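Local atomic coordinates of germination-specific N-acetylmuramoyl-L-alanine amidase, Autolysin (Clostridioides difficile, PDB entry 7RAG), a protein that probably hydrolyses the amide bond between N-acetylmuramic acid and L-alanine in peptidoglycan as a zinc-dependent amidase, and forms a complex with the lipoprotein GerS. Residues L50-L55 with W199-G204; R145-T150 with E195-A200. One frame throughout, in Å; residues are numbered along the deposited sequence.

Interaction 1 (L50-L55 with W199-G204); sequences LKLREL and WAIYIG. With EDO (1,2-ethanediol), chain D.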
loop_
_atom_site.group_PDB
_atom_site.type_symbol
_atom_site.label_atom_id
_atom_site.label_comp_id
_atom_site.label_asym_id
_atom_site.label_seq_id
_atom_site.Cartn_x
_atom_site.Cartn_y
_atom_site.Cartn_z
ATOM N N LEU B 50 -18.078 19.397 15.947
ATOM C CA LEU B 50 -16.784 20.025 16.174
ATOM C C LEU B 50 -15.637 19.023 16.079
ATOM O O LEU B 50 -14.541 19.379 15.606
ATOM C CB LEU B 50 -16.771 20.759 17.513
ATOM C CG LEU B 50 -17.691 21.989 17.499
ATOM C CD1 LEU B 50 -17.758 22.613 18.858
ATOM C CD2 LEU B 50 -17.293 23.044 16.438
ATOM N N LYS B 51 -15.865 17.766 16.475
ATOM C CA LYS B 51 -14.854 16.737 16.211
ATOM C C LYS B 51 -14.609 16.589 14.715
ATOM O O LYS B 51 -13.451 16.519 14.264
ATOM C CB LYS B 51 -15.274 15.385 16.802
ATOM C CG LYS B 51 -15.567 15.386 18.298
ATOM C CD LYS B 51 -14.362 15.738 19.115
ATOM C CE LYS B 51 -14.636 15.563 20.627
ATOM N NZ LYS B 51 -13.394 15.741 21.453
ATOM N N LEU B 52 -15.699 16.557 13.932
ATOM C CA LEU B 52 -15.621 16.376 12.479
ATOM C C LEU B 52 -14.965 17.580 11.807
ATOM O O LEU B 52 -14.173 17.428 10.875
ATOM C CB LEU B 52 -17.028 16.133 11.920
ATOM C CG LEU B 52 -17.263 15.890 10.419
ATOM C CD1 LEU B 52 -16.284 14.834 9.876
ATOM C CD2 LEU B 52 -18.717 15.465 10.155
ATOM N N ARG B 53 -15.290 18.785 12.272
ATOM C CA ARG B 53 -14.603 19.992 11.841
ATOM C C ARG B 53 -13.092 19.861 12.019
ATOM O O ARG B 53 -12.315 20.228 11.129
ATOM C CB ARG B 53 -15.154 21.187 12.642
ATOM C CG ARG B 53 -14.604 22.537 12.240
ATOM C CD ARG B 53 -13.351 22.889 13.045
ATOM N NE ARG B 53 -13.042 24.314 13.004
ATOM C CZ ARG B 53 -13.560 25.211 13.833
ATOM N NH1 ARG B 53 -14.411 24.809 14.775
ATOM N NH2 ARG B 53 -13.215 26.494 13.729
ATOM N N GLU B 54 -12.654 19.388 13.191
ATOM C CA GLU B 54 -11.214 19.235 13.392
ATOM C C GLU B 54 -10.609 18.221 12.417
ATOM O O GLU B 54 -9.549 18.473 11.821
ATOM C CB GLU B 54 -10.923 18.852 14.842
ATOM C CG GLU B 54 -11.094 20.014 15.757
ATOM C CD GLU B 54 -10.878 19.674 17.216
ATOM O OE1 GLU B 54 -10.671 18.472 17.536
ATOM O OE2 GLU B 54 -10.927 20.630 18.037
ATOM N N LEU B 55 -11.285 17.084 12.214
ATOM C CA LEU B 55 -10.786 16.098 11.250
ATOM C C LEU B 55 -10.623 16.712 9.864
ATOM O O LEU B 55 -9.583 16.553 9.217
ATOM C CB LEU B 55 -11.717 14.883 11.181
ATOM C CG LEU B 55 -11.627 13.979 12.415
ATOM C CD1 LEU B 55 -12.776 12.975 12.435
ATOM C CD2 LEU B 55 -10.283 13.280 12.481
ATOM N N TRP B 199 -14.926 10.226 13.108
ATOM C CA TRP B 199 -13.983 9.499 12.271
ATOM C C TRP B 199 -14.694 8.743 11.151
ATOM O O TRP B 199 -14.268 8.792 9.986
ATOM C CB TRP B 199 -13.175 8.533 13.128
ATOM C CG TRP B 199 -12.228 7.776 12.319
ATOM C CD1 TRP B 199 -12.351 6.482 11.908
ATOM C CD2 TRP B 199 -11.018 8.272 11.744
ATOM N NE1 TRP B 199 -11.280 6.140 11.130
ATOM C CE2 TRP B 199 -10.446 7.222 11.014
ATOM C CE3 TRP B 199 -10.357 9.503 11.790
ATOM C CZ2 TRP B 199 -9.247 7.362 10.331
ATOM C CZ3 TRP B 199 -9.168 9.642 11.118
ATOM C CH2 TRP B 199 -8.623 8.579 10.396
ATOM N N ALA B 200 -15.785 8.046 11.475
ATOM C CA ALA B 200 -16.508 7.318 10.433
ATOM C C ALA B 200 -17.026 8.272 9.352
ATOM O O ALA B 200 -16.879 8.011 8.150
ATOM C CB ALA B 200 -17.650 6.512 11.046
ATOM N N ILE B 201 -17.613 9.402 9.763
ATOM C CA ILE B 201 -18.154 10.340 8.780
ATOM C C ILE B 201 -17.035 10.918 7.926
ATOM O O ILE B 201 -17.170 11.069 6.697
ATOM C CB ILE B 201 -18.960 11.459 9.460
ATOM C CG1 ILE B 201 -19.995 10.869 10.427
ATOM C CG2 ILE B 201 -19.620 12.320 8.372
ATOM C CD1 ILE B 201 -20.873 11.904 11.126
ATOM N N TYR B 202 -15.919 11.266 8.563
ATOM C CA TYR B 202 -14.787 11.842 7.854
ATOM C C TYR B 202 -14.241 10.866 6.825
ATOM O O TYR B 202 -13.965 11.247 5.676
ATOM C CB TYR B 202 -13.722 12.242 8.875
ATOM C CG TYR B 202 -12.324 12.440 8.351
ATOM C CD1 TYR B 202 -11.994 13.540 7.556
ATOM C CD2 TYR B 202 -11.313 11.543 8.688
ATOM C CE1 TYR B 202 -10.698 13.726 7.095
ATOM C CE2 TYR B 202 -10.021 11.708 8.227
ATOM C CZ TYR B 202 -9.720 12.803 7.435
ATOM O OH TYR B 202 -8.431 12.959 6.995
ATOM N N ILE B 203 -14.118 9.590 7.201
ATOM C CA ILE B 203 -13.645 8.597 6.245
ATOM C C ILE B 203 -14.650 8.432 5.112
ATOM O O ILE B 203 -14.267 8.305 3.947
ATOM C CB ILE B 203 -13.336 7.267 6.957
ATOM C CG1 ILE B 203 -12.072 7.424 7.809
ATOM C CG2 ILE B 203 -13.117 6.151 5.965
ATOM C CD1 ILE B 203 -10.900 7.998 7.032
ATOM N N GLY B 204 -15.949 8.444 5.420
ATOM C CA GLY B 204 -16.931 8.319 4.356
ATOM C C GLY B 204 -16.818 9.438 3.338
ATOM O O GLY B 204 -16.787 9.198 2.129
HETATM C C1 EDO D . -5.837 14.327 10.862
HETATM O O1 EDO D . -4.914 13.936 9.822
HETATM C C2 EDO D . -7.185 13.735 10.532
HETATM O O2 EDO D . -6.952 12.818 9.439
#

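Interaction 2 (R145-T150 with E195-A200); sequences RVVDKT and EKIAWA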
loop_
_atom_site.group_PDB
_atom_site.type_symbol
_atom_site.label_atom_id
_atom_site.label_comp_id
_atom_site.label_asym_id
_atom_site.label_seq_id
_atom_site.Cartn_x
_atom_site.Cartn_y
_atom_site.Cartn_z
ATOM N N ARG B 145 -18.822 0.049 9.412
ATOM C CA ARG B 145 -17.546 -0.644 9.603
ATOM C C ARG B 145 -16.832 -0.164 10.851
ATOM O O ARG B 145 -16.240 -0.967 11.576
ATOM C CB ARG B 145 -16.633 -0.461 8.392
ATOM C CG ARG B 145 -15.256 -1.094 8.562
ATOM C CD ARG B 145 -14.297 -0.703 7.429
ATOM N NE ARG B 145 -14.070 0.742 7.350
ATOM C CZ ARG B 145 -13.126 1.395 8.030
ATOM N NH1 ARG B 145 -12.312 0.744 8.840
ATOM N NH2 ARG B 145 -12.984 2.704 7.907
ATOM N N VAL B 146 -16.873 1.140 11.116
ATOM C CA VAL B 146 -16.116 1.734 12.206
ATOM C C VAL B 146 -16.890 1.693 13.515
ATOM O O VAL B 146 -16.329 1.370 14.563
ATOM C CB VAL B 146 -15.733 3.178 11.824
ATOM C CG1 VAL B 146 -15.056 3.864 12.978
ATOM C CG2 VAL B 146 -14.843 3.182 10.590
ATOM N N VAL B 147 -18.173 2.026 13.498
ATOM C CA VAL B 147 -18.886 2.236 14.751
ATOM C C VAL B 147 -19.582 0.969 15.230
ATOM O O VAL B 147 -19.573 0.660 16.422
ATOM C CB VAL B 147 -19.883 3.397 14.582
ATOM C CG1 VAL B 147 -20.887 3.401 15.722
ATOM C CG2 VAL B 147 -19.133 4.724 14.492
ATOM N N ASP B 148 -20.227 0.228 14.339
ATOM C CA ASP B 148 -21.052 -0.885 14.789
ATOM C C ASP B 148 -21.278 -1.822 13.600
ATOM O O ASP B 148 -22.111 -1.532 12.735
ATOM C CB ASP B 148 -22.356 -0.347 15.352
ATOM C CG ASP B 148 -23.306 -1.427 15.773
ATOM O OD1 ASP B 148 -22.860 -2.582 15.942
ATOM O OD2 ASP B 148 -24.504 -1.108 15.943
ATOM N N LYS B 149 -20.566 -2.953 13.588
ATOM C CA LYS B 149 -20.740 -3.885 12.483
ATOM C C LYS B 149 -22.111 -4.534 12.507
ATOM O O LYS B 149 -22.545 -5.085 11.489
ATOM C CB LYS B 149 -19.650 -4.948 12.512
ATOM C CG LYS B 149 -18.293 -4.403 12.134
ATOM C CD LYS B 149 -17.223 -5.478 12.227
ATOM C CE LYS B 149 -15.863 -4.892 11.881
ATOM N NZ LYS B 149 -15.930 -4.191 10.582
ATOM N N THR B 150 -22.797 -4.466 13.648
ATOM C CA THR B 150 -24.152 -4.986 13.767
ATOM C C THR B 150 -25.127 -4.227 12.877
ATOM O O THR B 150 -26.119 -4.802 12.418
ATOM C CB THR B 150 -24.587 -4.896 15.230
ATOM O OG1 THR B 150 -24.966 -6.181 15.703
ATOM C CG2 THR B 150 -25.741 -3.921 15.417
ATOM N N GLU B 195 -16.058 10.849 19.029
ATOM C CA GLU B 195 -14.914 10.932 18.122
ATOM C C GLU B 195 -14.917 9.793 17.110
ATOM O O GLU B 195 -14.559 9.992 15.944
ATOM C CB GLU B 195 -13.610 10.954 18.908
ATOM C CG GLU B 195 -13.441 12.199 19.731
ATOM C CD GLU B 195 -12.177 12.191 20.579
ATOM O OE1 GLU B 195 -11.435 11.180 20.563
ATOM O OE2 GLU B 195 -11.916 13.210 21.256
ATOM N N LYS B 196 -15.308 8.593 17.542
ATOM C CA LYS B 196 -15.418 7.467 16.616
ATOM C C LYS B 196 -16.397 7.779 15.481
ATOM O O LYS B 196 -16.113 7.518 14.301
ATOM C CB LYS B 196 -15.858 6.234 17.399
ATOM C CG LYS B 196 -15.506 4.892 16.797
ATOM C CD LYS B 196 -15.349 3.839 17.915
ATOM C CE LYS B 196 -14.916 2.470 17.366
ATOM N NZ LYS B 196 -14.616 1.485 18.452
ATOM N N ILE B 197 -17.556 8.346 15.825
ATOM C CA ILE B 197 -18.551 8.699 14.812
ATOM C C ILE B 197 -17.994 9.747 13.857
ATOM O O ILE B 197 -18.165 9.662 12.632
ATOM C CB ILE B 197 -19.839 9.203 15.483
ATOM C CG1 ILE B 197 -20.581 8.043 16.130
ATOM C CG2 ILE B 197 -20.707 9.982 14.462
ATOM C CD1 ILE B 197 -21.692 8.482 17.011
ATOM N N ALA B 198 -17.343 10.773 14.409
ATOM C CA ALA B 198 -16.751 11.781 13.544
ATOM C C ALA B 198 -15.748 11.141 12.595
ATOM O O ALA B 198 -15.732 11.449 11.403
ATOM C CB ALA B 198 -16.099 12.880 14.379
ATOM N N TRP B 199 -14.926 10.226 13.108
ATOM C CA TRP B 199 -13.983 9.499 12.271
ATOM C C TRP B 199 -14.694 8.743 11.151
ATOM O O TRP B 199 -14.268 8.792 9.986
ATOM C CB TRP B 199 -13.175 8.533 13.128
ATOM C CG TRP B 199 -12.228 7.776 12.319
ATOM C CD1 TRP B 199 -12.351 6.482 11.908
ATOM C CD2 TRP B 199 -11.018 8.272 11.744
ATOM N NE1 TRP B 199 -11.280 6.140 11.130
ATOM C CE2 TRP B 199 -10.446 7.222 11.014
ATOM C CE3 TRP B 199 -10.357 9.503 11.790
ATOM C CZ2 TRP B 199 -9.247 7.362 10.331
ATOM C CZ3 TRP B 199 -9.168 9.642 11.118
ATOM C CH2 TRP B 199 -8.623 8.579 10.396
ATOM N N ALA B 200 -15.785 8.046 11.475
ATOM C CA ALA B 200 -16.508 7.318 10.433
ATOM C C ALA B 200 -17.026 8.272 9.352
ATOM O O ALA B 200 -16.879 8.011 8.150
ATOM C CB ALA B 200 -17.650 6.512 11.046
#

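Interaction 1 (L50-L55 with W199-G204)
Leu55 lies over one face of the Tyr202 ring, its CB 4.0 Å from the ring centroid and 22° off the normal, a CH-pi contact displaced toward the rim. With CG anti to its own carbonyl carbon (chi1 -73°), Leu55 sends its two methyls past that ring to the start of the segment 199-204. CD1 packs against the backbone of Trp199, 3.6 Å from Trp199 N, while CD2 meets the indole at its edge, in plane, 3.8 Å from Trp199 CE3. One turn earlier, Leu52 splits its branches: CD1 reaches Tyr202 CB at 3.8 Å, and CD2 abuts Ile201 CG2 at 3.7 Å, the side chains of Leu52 and Ile201 crossing at about a right angle. The interface itself is apolar, and polarity returns at its end, where Tyr202 OH hydrogen-bonds Ser59 OG and, at 2.9 Å, O2 of a 1,2-ethanediol probably left from crystallisation. Trp199 NE1 is hydrogen-bonded to Asp85 OD2 of the lipoprotein chain. The short helical segments approach to 9.4 Å between axes and cross at -43°. Helices 41-58 and 191-211 thus pack side by side in the alpha/beta fold of the Amidase_3 family; Leu52 also touches Leu21 of strand 18-23 in the central sheet, and on the other helix Ala200 leans on Leu143 of helix 130-147.

Interaction 2 (R145-T150 with E195-A200)
Val146 and Ala200 meet at the tight centre of this contact, Val146 CB lying 3.9 Å from Ala200 CB where the backbones come closest. Val146 CA comes to 5.9 Å from Ala200 CA, an approach consistent with the small alanine side chain. Val146 CG1, anti to its backbone N (chi1 175°), is carried to the pyrrole side of Trp199, in the plane of the indole and 3.9 Å from Trp199 CD1. Val147 makes its contact with CG2, which rests 4.0 Å from Ile197 CG1 and also approaches the methyl of Ala200. Ile197 in turn packs on Ile48 of helix 41-58, so the apolar patch continues inward. Toward its C-terminal end, at residues 145-147, helix 130-147 takes a wider pi-type turn, and this turn packs against helix 191-211, joining two helices of the Amidase_3 alpha/beta fold. The outer side is looser. Lys196 extends beyond CG, its aliphatic stem passing Val146 obliquely, and its CE lies 3.3 Å from Val146 O. Farther out, Asp148 closes an Asx turn: Thr150 N donates to Asp148 OD1 over 3.0 Å, from well above the carboxylate plane, with a bent N-H...O angle of 138°. Lys149 NZ adds a weak bond back to Arg145 O, while both Lys149 and Thr150 are exposed to solvent. At the other flank the lipoprotein takes over: its Asp85 forms a salt bridge with Arg145 NH1, and its Ile83 packs on Val146. The Arg145 guanidinium has Val146 CG2 over one face, and its NH2 forms a salt bridge with Glu142.

Interactions 1 and 2 use overlapping segments of helix 191-211, sharing Trp199 and Ala200, and have centres about 10 Å apart. They also touch directly: Lys51 NZ forms a 2.9 Å salt bridge with Glu195 OE2, and Leu55 CD1 lies 3.5 Å from Ala198 O. Trp199 is met at different parts of its indole rim by Leu55 and Val146, and Asp85 of the lipoprotein chain bridges the two contacts. Neither contact reaches the zinc held by His25, Glu41 and His109: the side chains of Ile201 and Ile197 are about 13 and 14 Å from the metal. Helix 41-58, used by interaction 1, begins with Glu41.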